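Local atomic coordinates of fructose-bisphosphate aldolase (Slackia heliotrinireducens, PDB entry 4MOZ), a protein that belongs to the DeoC/LacD family of aldolases and adopts the TIM-barrel fold, a closed ring of eight parallel strands surrounded by helices. Residues V250-L255 with T285-A290; R36-A41 with R271-R276. One frame throughout, in Å; residues are numbered along the deposited sequence.

In the fold
Both contacts lie at the seam where the eight-stranded parallel barrel closes, strand 266-269 pairing with strand 37-41. The centres of contacts 1 and 2 are about 10 Å apart. Contact 1 belongs to the outer layer and joins helix 248-260 to helix 278-294; contact 2 lies nearer the centre of the molecule (about 8 Å from the centre of the chain to the centre of the contact, against about 14 Å for contact 1) and sets strand 37-41 against the short helix 271-274. Along the sequence the segments alternate: 36-41, 250-255, 271-276, 285-290. The two contacts touch through Thr285 and Ile273, Phe251 and Asn272, and Ser289 and Met38, forming one continuous packed region that closes the barrel.

Contact 1 (V250-L255 with T285-A290); sequences VFLQQL and TKAISA
Ile288 carries most of the contact between helix 248-260 and helix 278-294, touching Phe251, Leu252 and Leu255 of the facing helix. From CB the chain divides. The CG2 branch, set anti to the backbone N, goes to Leu255, whose CD1 lies 3.8 Å from Ile288 CG2. CG1 takes the place beside the backbone N (chi1 -64°) and is met by three residues: Phe251 CE2 at 3.8 Å from Ile288 CG1, Leu255 CD1 at 3.9 Å from the same carbon, and Leu252 CD2 rather farther off. At the tip, Ile288 CD1 comes to 3.7 Å from Phe251 CE2. The isoleucine therefore abuts the rim of the aromatic ring, with CG1 in the ring plane, and the two side chains run at about a right angle.

One face of that same ring is overlaid by Leu255 CG, 4.1 Å above the plane and displaced toward the rim, so Leu255 touches both Phe251 and the isoleucine facing it. Leu252 sends CD2 to the methyl of Ala287, 3.9 Å from Ala287 CB, and Phe305 of helix 298-305 also packs on this alanine. No hydrogen bond crosses; the join is wholly apolar and buried. Phe251, Leu255 and Ile288 all reach down to strand 266-269 beneath them. The two helix axes approach to 10.5 Å at a crossing angle of -28°. Neighbouring, nearly parallel helices packed over the strand that links them in sequence are characteristic of the outer layer of a TIM barrel.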
ATOM      1  N   VAL C 250     -47.999   6.862  -2.460  1.00 39.99           N
ATOM      2  CA  VAL C 250     -47.341   6.437  -1.222  1.00 40.21           C
ATOM      3  C   VAL C 250     -45.882   6.894  -1.212  1.00 38.19           C
ATOM      4  O   VAL C 250     -45.385   7.405  -0.202  1.00 38.01           O
ATOM      5  CB  VAL C 250     -47.425   4.905  -1.030  1.00 40.07           C
ATOM      6  CG1 VAL C 250     -46.692   4.472   0.234  1.00 38.86           C
ATOM      7  CG2 VAL C 250     -48.880   4.456  -0.981  1.00 41.02           C
ATOM      8  N   PHE C 251     -45.215   6.719  -2.351  1.00 35.46           N
ATOM      9  CA  PHE C 251     -43.840   7.163  -2.535  1.00 34.79           C
ATOM     10  C   PHE C 251     -43.682   8.666  -2.276  1.00 35.56           C
ATOM     11  O   PHE C 251     -42.777   9.085  -1.546  1.00 35.88           O
ATOM     12  CB  PHE C 251     -43.346   6.801  -3.944  1.00 33.67           C
ATOM     13  CG  PHE C 251     -41.983   7.347  -4.268  1.00 35.18           C
ATOM     14  CD1 PHE C 251     -40.831   6.710  -3.807  1.00 37.10           C
ATOM     15  CD2 PHE C 251     -41.846   8.504  -5.029  1.00 33.72           C
ATOM     16  CE1 PHE C 251     -39.573   7.218  -4.099  1.00 38.20           C
ATOM     17  CE2 PHE C 251     -40.592   9.016  -5.325  1.00 35.56           C
ATOM     18  CZ  PHE C 251     -39.455   8.372  -4.859  1.00 37.70           C
ATOM     19  N   LEU C 252     -44.563   9.467  -2.873  1.00 32.58           N
ATOM     20  CA  LEU C 252     -44.474  10.921  -2.756  1.00 31.70           C
ATOM     21  C   LEU C 252     -44.827  11.387  -1.348  1.00 31.36           C
ATOM     22  O   LEU C 252     -44.333  12.417  -0.892  1.00 29.06           O
ATOM     23  CB  LEU C 252     -45.346  11.617  -3.812  1.00 31.55           C
ATOM     24  CG  LEU C 252     -44.931  11.446  -5.284  1.00 32.06           C
ATOM     25  CD1 LEU C 252     -46.096  11.747  -6.216  1.00 31.73           C
ATOM     26  CD2 LEU C 252     -43.722  12.300  -5.647  1.00 27.96           C
ATOM     27  N   GLN C 253     -45.668  10.607  -0.667  1.00 33.12           N
ATOM     28  CA  GLN C 253     -46.027  10.849   0.733  1.00 34.36           C
ATOM     29  C   GLN C 253     -44.861  10.549   1.670  1.00 34.69           C
ATOM     30  O   GLN C 253     -44.649  11.262   2.647  1.00 34.29           O
ATOM     31  CB  GLN C 253     -47.265  10.029   1.132  1.00 37.36           C
ATOM     32  CG  GLN C 253     -47.801  10.301   2.537  1.00 38.90           C
ATOM     33  CD  GLN C 253     -48.408  11.692   2.692  1.00 37.61           C
ATOM     34  OE1 GLN C 253     -49.339  12.060   1.978  1.00 39.63           O
ATOM     35  NE2 GLN C 253     -47.887  12.465   3.639  1.00 36.55           N
ATOM     36  N   GLN C 254     -44.111   9.489   1.376  1.00 34.32           N
ATOM     37  CA  GLN C 254     -42.908   9.169   2.141  1.00 34.32           C
ATOM     38  C   GLN C 254     -41.901  10.313   2.070  1.00 31.88           C
ATOM     39  O   GLN C 254     -41.392  10.756   3.096  1.00 35.89           O
ATOM     40  CB  GLN C 254     -42.264   7.884   1.636  1.00 38.24           C
ATOM     41  CG  GLN C 254     -42.990   6.613   2.044  1.00 42.35           C
ATOM     42  CD  GLN C 254     -42.286   5.363   1.548  1.00 46.14           C
ATOM     43  OE1 GLN C 254     -41.100   5.396   1.212  1.00 54.73           O
ATOM     44  NE2 GLN C 254     -43.013   4.250   1.502  1.00 43.41           N
ATOM     45  N   LEU C 255     -41.638  10.798   0.858  1.00 31.90           N
ATOM     46  CA  LEU C 255     -40.687  11.887   0.642  1.00 32.26           C
ATOM     47  C   LEU C 255     -41.108  13.166   1.357  1.00 32.78           C
ATOM     48  O   LEU C 255     -40.269  13.886   1.901  1.00 31.67           O
ATOM     49  CB  LEU C 255     -40.508  12.167  -0.856  1.00 33.48           C
ATOM     50  CG  LEU C 255     -39.933  11.074  -1.762  1.00 36.37           C
ATOM     51  CD1 LEU C 255     -39.581  11.676  -3.115  1.00 38.45           C
ATOM     52  CD2 LEU C 255     -38.709  10.400  -1.152  1.00 35.55           C
ATOM     53  N   THR C 285     -39.719  12.737 -11.932  1.00 27.39           N
ATOM     54  CA  THR C 285     -38.678  13.660 -11.467  1.00 27.68           C
ATOM     55  C   THR C 285     -39.316  15.009 -11.151  1.00 28.83           C
ATOM     56  O   THR C 285     -38.958  15.659 -10.165  1.00 28.30           O
ATOM     57  CB  THR C 285     -37.529  13.871 -12.485  1.00 28.86           C
ATOM     58  OG1 THR C 285     -38.022  14.534 -13.658  1.00 32.74           O
ATOM     59  CG2 THR C 285     -36.881  12.549 -12.881  1.00 28.40           C
ATOM     60  N   LYS C 286     -40.273  15.404 -11.990  1.00 27.95           N
ATOM     61  CA  LYS C 286     -40.978  16.671 -11.840  1.00 28.27           C
ATOM     62  C   LYS C 286     -41.818  16.668 -10.571  1.00 27.71           C
ATOM     63  O   LYS C 286     -41.833  17.657  -9.840  1.00 29.01           O
ATOM     64  CB  LYS C 286     -41.826  16.979 -13.081  1.00 27.39           C
ATOM     65  CG  LYS C 286     -40.997  17.376 -14.293  1.00 27.10           C
ATOM     66  CD  LYS C 286     -41.854  17.655 -15.518  1.00 28.06           C
ATOM     67  CE  LYS C 286     -40.993  18.167 -16.664  1.00 25.99           C
ATOM     68  NZ  LYS C 286     -41.795  18.500 -17.874  1.00 29.57           N
ATOM     69  N   ALA C 287     -42.482  15.543 -10.304  1.00 28.03           N
ATOM     70  CA  ALA C 287     -43.259  15.351  -9.077  1.00 27.62           C
ATOM     71  C   ALA C 287     -42.376  15.423  -7.829  1.00 29.86           C
ATOM     72  O   ALA C 287     -42.703  16.133  -6.869  1.00 28.65           O
ATOM     73  CB  ALA C 287     -44.013  14.030  -9.123  1.00 26.43           C
ATOM     74  N   ILE C 288     -41.259  14.697  -7.855  1.00 29.19           N
ATOM     75  CA  ILE C 288     -40.294  14.705  -6.753  1.00 28.06           C
ATOM     76  C   ILE C 288     -39.731  16.111  -6.529  1.00 28.20           C
ATOM     77  O   ILE C 288     -39.730  16.608  -5.402  1.00 30.86           O
ATOM     78  CB  ILE C 288     -39.152  13.694  -6.991  1.00 26.53           C
ATOM     79  CG1 ILE C 288     -39.701  12.262  -7.016  1.00 26.69           C
ATOM     80  CG2 ILE C 288     -38.081  13.828  -5.917  1.00 26.31           C
ATOM     81  CD1 ILE C 288     -38.732  11.241  -7.578  1.00 23.29           C
ATOM     82  N   SER C 289     -39.272  16.748  -7.606  1.00 28.04           N
ATOM     83  CA  SER C 289     -38.710  18.097  -7.544  1.00 29.26           C
ATOM     84  C   SER C 289     -39.723  19.148  -7.085  1.00 30.42           C
ATOM     85  O   SER C 289     -39.344  20.154  -6.484  1.00 31.57           O
ATOM     86  CB  SER C 289     -38.127  18.503  -8.899  1.00 30.89           C
ATOM     87  OG  SER C 289     -36.863  17.899  -9.118  1.00 29.60           O
ATOM     88  N   ALA C 290     -41.004  18.919  -7.374  1.00 30.31           N
ATOM     89  CA  ALA C 290     -42.053  19.845  -6.956  1.00 31.04           C
ATOM     90  C   ALA C 290     -42.209  19.840  -5.440  1.00 30.87           C
ATOM     91  O   ALA C 290     -42.319  20.901  -4.827  1.00 31.22           O
ATOM     92  CB  ALA C 290     -43.371  19.529  -7.645  1.00 30.09           C
TER

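Contact 2 (R36-A41 with R271-R276); sequences RLMLFA and RNIHQR
Strand 37-41 passes the short helix 271-274 at the distance of side-chain packing, with Phe40 CA 8.2 Å from Ile273 CA, and no hydrogen bond joins the two directly. Ile273 provides the apolar surface for the strand. Its CG2 and CB lie against Phe40 CE1, the CG2 contact at 3.7 Å, while Ile273 CD1 rests 3.7 Å from Phe40 CD1, so the branched side chain runs obliquely along the CD1-CE1 bond of the ring. Met38, a selenomethionine, bends at chi2 (-67°) and meets the isoleucine tip to tip, its CE 4.1 Å from Ile273 CD1. Ile71 of helix 66-74 packs on both Phe40 and Ile273 and extends this apolar cluster.

His274 forms the polar border. With chi1 at 64° the imidazole folds back over its own helix, one face above Arg271 CA. CB of the histidine abuts the edge of the Phe40 ring near CZ. At the other end a water links the segments, donating to Ala41 O at 3.0 Å and lying 3.1 Å from His274 NE2. ND1 is hydrogen-bonded to Asp62, and Phe53 stacks on the ring, so the imidazole is held through both nitrogens and by stacking.

Farther along the same segment, Arg276 grips Asn272 side-on: its NE donates to Asn272 O at 2.7 Å, with that oxygen close to the guanidinium plane, and its NH1 reaches Asn272 OD1 at 3.0 Å from above the amide carbonyl plane. NH2 also forms a salt bridge with Glu280. A short extra helix directly after the eighth strand, at the C-terminal ends of the barrel strands, occurs in many TIM barrels; here it packs on the first strand.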
ATOM      1  N   ARG C  36     -32.204  22.579  -0.848  1.00 30.18           N
ATOM      2  CA  ARG C  36     -32.695  21.201  -0.814  1.00 30.46           C
ATOM      3  C   ARG C  36     -32.074  20.400  -1.956  1.00 29.68           C
ATOM      4  O   ARG C  36     -31.927  20.910  -3.068  1.00 29.17           O
ATOM      5  CB  ARG C  36     -34.221  21.174  -0.937  1.00 30.99           C
ATOM      6  CG  ARG C  36     -34.976  21.831   0.210  1.00 31.70           C
ATOM      7  CD  ARG C  36     -35.624  20.802   1.123  1.00 34.95           C
ATOM      8  NE  ARG C  36     -36.546  21.434   2.067  1.00 36.99           N
ATOM      9  CZ  ARG C  36     -37.853  21.593   1.868  1.00 35.34           C
ATOM     10  NH1 ARG C  36     -38.434  21.159   0.754  1.00 35.32           N
ATOM     11  NH2 ARG C  36     -38.586  22.189   2.797  1.00 34.04           N
ATOM     12  N   LEU C  37     -31.721  19.147  -1.692  1.00 27.72           N
ATOM     13  CA  LEU C  37     -31.067  18.333  -2.712  1.00 28.09           C
ATOM     14  C   LEU C  37     -31.971  17.255  -3.289  1.00 27.24           C
ATOM     15  O   LEU C  37     -32.350  16.308  -2.591  1.00 27.90           O
ATOM     16  CB  LEU C  37     -29.768  17.705  -2.183  1.00 28.08           C
ATOM     17  CG  LEU C  37     -28.953  16.869  -3.185  1.00 26.15           C
ATOM     18  CD1 LEU C  37     -28.381  17.738  -4.298  1.00 26.04           C
ATOM     19  CD2 LEU C  37     -27.843  16.099  -2.486  1.00 25.90           C
HETATM   20  N   MSE C  38     -32.308  17.412  -4.566  1.00 26.25           N
HETATM   21  CA  MSE C  38     -32.985  16.368  -5.331  1.00 28.01           C
HETATM   22  C   MSE C  38     -31.915  15.648  -6.140  1.00 26.99           C
HETATM   23  O   MSE C  38     -31.407  16.187  -7.125  1.00 27.13           O
HETATM   24  CB  MSE C  38     -34.063  16.967  -6.245  1.00 28.13           C
HETATM   25  CG  MSE C  38     -35.004  15.949  -6.882  1.00 30.37           C
HETATM   26 SE   MSE C  38     -34.127  14.770  -8.185  1.00 36.70          SE
HETATM   27  CE  MSE C  38     -35.717  13.952  -8.983  1.00 34.39           C
ATOM     28  N   LEU C  39     -31.563  14.440  -5.708  1.00 25.95           N
ATOM     29  CA  LEU C  39     -30.498  13.664  -6.341  1.00 26.42           C
ATOM     30  C   LEU C  39     -31.054  12.529  -7.198  1.00 25.84           C
ATOM     31  O   LEU C  39     -31.785  11.663  -6.707  1.00 26.99           O
ATOM     32  CB  LEU C  39     -29.522  13.123  -5.282  1.00 26.98           C
ATOM     33  CG  LEU C  39     -28.284  12.354  -5.773  1.00 28.06           C
ATOM     34  CD1 LEU C  39     -27.081  12.621  -4.882  1.00 28.02           C
ATOM     35  CD2 LEU C  39     -28.540  10.853  -5.896  1.00 26.53           C
ATOM     36  N   PHE C  40     -30.700  12.546  -8.478  1.00 23.96           N
ATOM     37  CA  PHE C  40     -31.046  11.468  -9.394  1.00 26.24           C
ATOM     38  C   PHE C  40     -29.862  10.498  -9.471  1.00 26.43           C
ATOM     39  O   PHE C  40     -28.811  10.810 -10.049  1.00 26.78           O
ATOM     40  CB  PHE C  40     -31.427  12.049 -10.762  1.00 25.46           C
ATOM     41  CG  PHE C  40     -31.754  11.019 -11.818  1.00 25.30           C
ATOM     42  CD1 PHE C  40     -32.418   9.834 -11.496  1.00 24.76           C
ATOM     43  CD2 PHE C  40     -31.428  11.261 -13.151  1.00 26.69           C
ATOM     44  CE1 PHE C  40     -32.720   8.901 -12.474  1.00 25.24           C
ATOM     45  CE2 PHE C  40     -31.736  10.332 -14.140  1.00 26.38           C
ATOM     46  CZ  PHE C  40     -32.382   9.151 -13.799  1.00 26.83           C
ATOM     47  N   ALA C  41     -30.044   9.329  -8.854  1.00 25.89           N
ATOM     48  CA  ALA C  41     -28.996   8.318  -8.747  1.00 27.18           C
ATOM     49  C   ALA C  41     -28.925   7.434  -9.993  1.00 28.23           C
ATOM     50  O   ALA C  41     -29.896   6.761 -10.354  1.00 28.10           O
ATOM     51  CB  ALA C  41     -29.202   7.477  -7.493  1.00 24.81           C
ATOM     52  N   ARG C 271     -33.719   3.807  -9.323  1.00 32.68           N
ATOM     53  CA  ARG C 271     -34.478   2.908 -10.195  1.00 34.07           C
ATOM     54  C   ARG C 271     -35.967   3.216 -10.291  1.00 34.09           C
ATOM     55  O   ARG C 271     -36.586   2.946 -11.321  1.00 34.98           O
ATOM     56  CB  ARG C 271     -34.235   1.437  -9.831  1.00 35.12           C
ATOM     57  CG  ARG C 271     -34.717   1.029  -8.453  1.00 37.68           C
ATOM     58  CD  ARG C 271     -34.030  -0.250  -8.022  1.00 41.19           C
ATOM     59  NE  ARG C 271     -34.151  -0.464  -6.585  1.00 47.87           N
ATOM     60  CZ  ARG C 271     -33.475  -1.382  -5.898  1.00 49.33           C
ATOM     61  NH1 ARG C 271     -33.659  -1.492  -4.590  1.00 55.19           N
ATOM     62  NH2 ARG C 271     -32.613  -2.188  -6.513  1.00 44.73           N
ATOM     63  N   ASN C 272     -36.539   3.795  -9.238  1.00 34.60           N
ATOM     64  CA  ASN C 272     -37.944   4.183  -9.270  1.00 35.48           C
ATOM     65  C   ASN C 272     -38.226   5.158 -10.413  1.00 32.91           C
ATOM     66  O   ASN C 272     -39.314   5.155 -10.987  1.00 34.59           O
ATOM     67  CB  ASN C 272     -38.392   4.771  -7.933  1.00 39.62           C
ATOM     68  CG  ASN C 272     -39.895   4.657  -7.720  1.00 46.14           C
ATOM     69  OD1 ASN C 272     -40.591   3.943  -8.448  1.00 53.11           O
ATOM     70  ND2 ASN C 272     -40.404   5.358  -6.719  1.00 46.10           N
ATOM     71  N   ILE C 273     -37.233   5.976 -10.748  1.00 29.67           N
ATOM     72  CA  ILE C 273     -37.331   6.856 -11.903  1.00 27.93           C
ATOM     73  C   ILE C 273     -37.011   6.113 -13.206  1.00 29.58           C
ATOM     74  O   ILE C 273     -37.870   6.003 -14.089  1.00 26.60           O
ATOM     75  CB  ILE C 273     -36.411   8.089 -11.769  1.00 26.91           C
ATOM     76  CG1 ILE C 273     -36.885   8.997 -10.629  1.00 27.04           C
ATOM     77  CG2 ILE C 273     -36.363   8.857 -13.081  1.00 25.02           C
ATOM     78  CD1 ILE C 273     -35.854  10.021 -10.181  1.00 25.82           C
ATOM     79  N   HIS C 274     -35.787   5.589 -13.317  1.00 29.69           N
ATOM     80  CA  HIS C 274     -35.289   5.125 -14.610  1.00 29.27           C
ATOM     81  C   HIS C 274     -35.881   3.848 -15.146  1.00 28.04           C
ATOM     82  O   HIS C 274     -35.801   3.607 -16.344  1.00 29.47           O
ATOM     83  CB  HIS C 274     -33.755   5.121 -14.681  1.00 29.48           C
ATOM     84  CG  HIS C 274     -33.083   4.155 -13.727  1.00 30.52           C
ATOM     85  ND1 HIS C 274     -33.193   2.813 -13.847  1.00 29.18           N
ATOM     86  CD2 HIS C 274     -32.238   4.385 -12.640  1.00 30.05           C
ATOM     87  CE1 HIS C 274     -32.478   2.219 -12.875  1.00 31.58           C
ATOM     88  NE2 HIS C 274     -31.894   3.183 -12.136  1.00 33.18           N
ATOM     89  N   GLN C 275     -36.507   3.039 -14.291  1.00 28.53           N
ATOM     90  CA  GLN C 275     -37.204   1.824 -14.759  1.00 29.81           C
ATOM     91  C   GLN C 275     -38.504   2.109 -15.530  1.00 31.53           C
ATOM     92  O   GLN C 275     -39.076   1.208 -16.152  1.00 34.92           O
ATOM     93  CB  GLN C 275     -37.463   0.853 -13.608  1.00 27.58           C
ATOM     94  CG  GLN C 275     -36.192   0.214 -13.073  1.00 31.34           C
ATOM     95  CD  GLN C 275     -36.426  -0.719 -11.903  1.00 31.99           C
ATOM     96  OE1 GLN C 275     -37.525  -0.796 -11.355  1.00 34.49           O
ATOM     97  NE2 GLN C 275     -35.382  -1.435 -11.511  1.00 32.59           N
ATOM     98  N   ARG C 276     -38.954   3.360 -15.494  1.00 30.47           N
ATOM     99  CA  ARG C 276     -40.153   3.786 -16.208  1.00 33.35           C
ATOM    100  C   ARG C 276     -39.796   4.279 -17.606  1.00 32.63           C
ATOM    101  O   ARG C 276     -38.633   4.582 -17.883  1.00 34.98           O
ATOM    102  CB  ARG C 276     -40.864   4.899 -15.430  1.00 33.62           C
ATOM    103  CG  ARG C 276     -41.380   4.471 -14.069  1.00 34.27           C
ATOM    104  CD  ARG C 276     -41.788   5.671 -13.232  1.00 35.41           C
ATOM    105  NE  ARG C 276     -41.925   5.315 -11.823  1.00 36.35           N
ATOM    106  CZ  ARG C 276     -43.055   4.918 -11.241  1.00 35.54           C
ATOM    107  NH1 ARG C 276     -43.056   4.616  -9.952  1.00 36.00           N
ATOM    108  NH2 ARG C 276     -44.181   4.822 -11.936  1.00 34.84           N
TER
HETATM  109  O   HOH W   1     -29.156   3.899 -10.808  1.00 33.65           O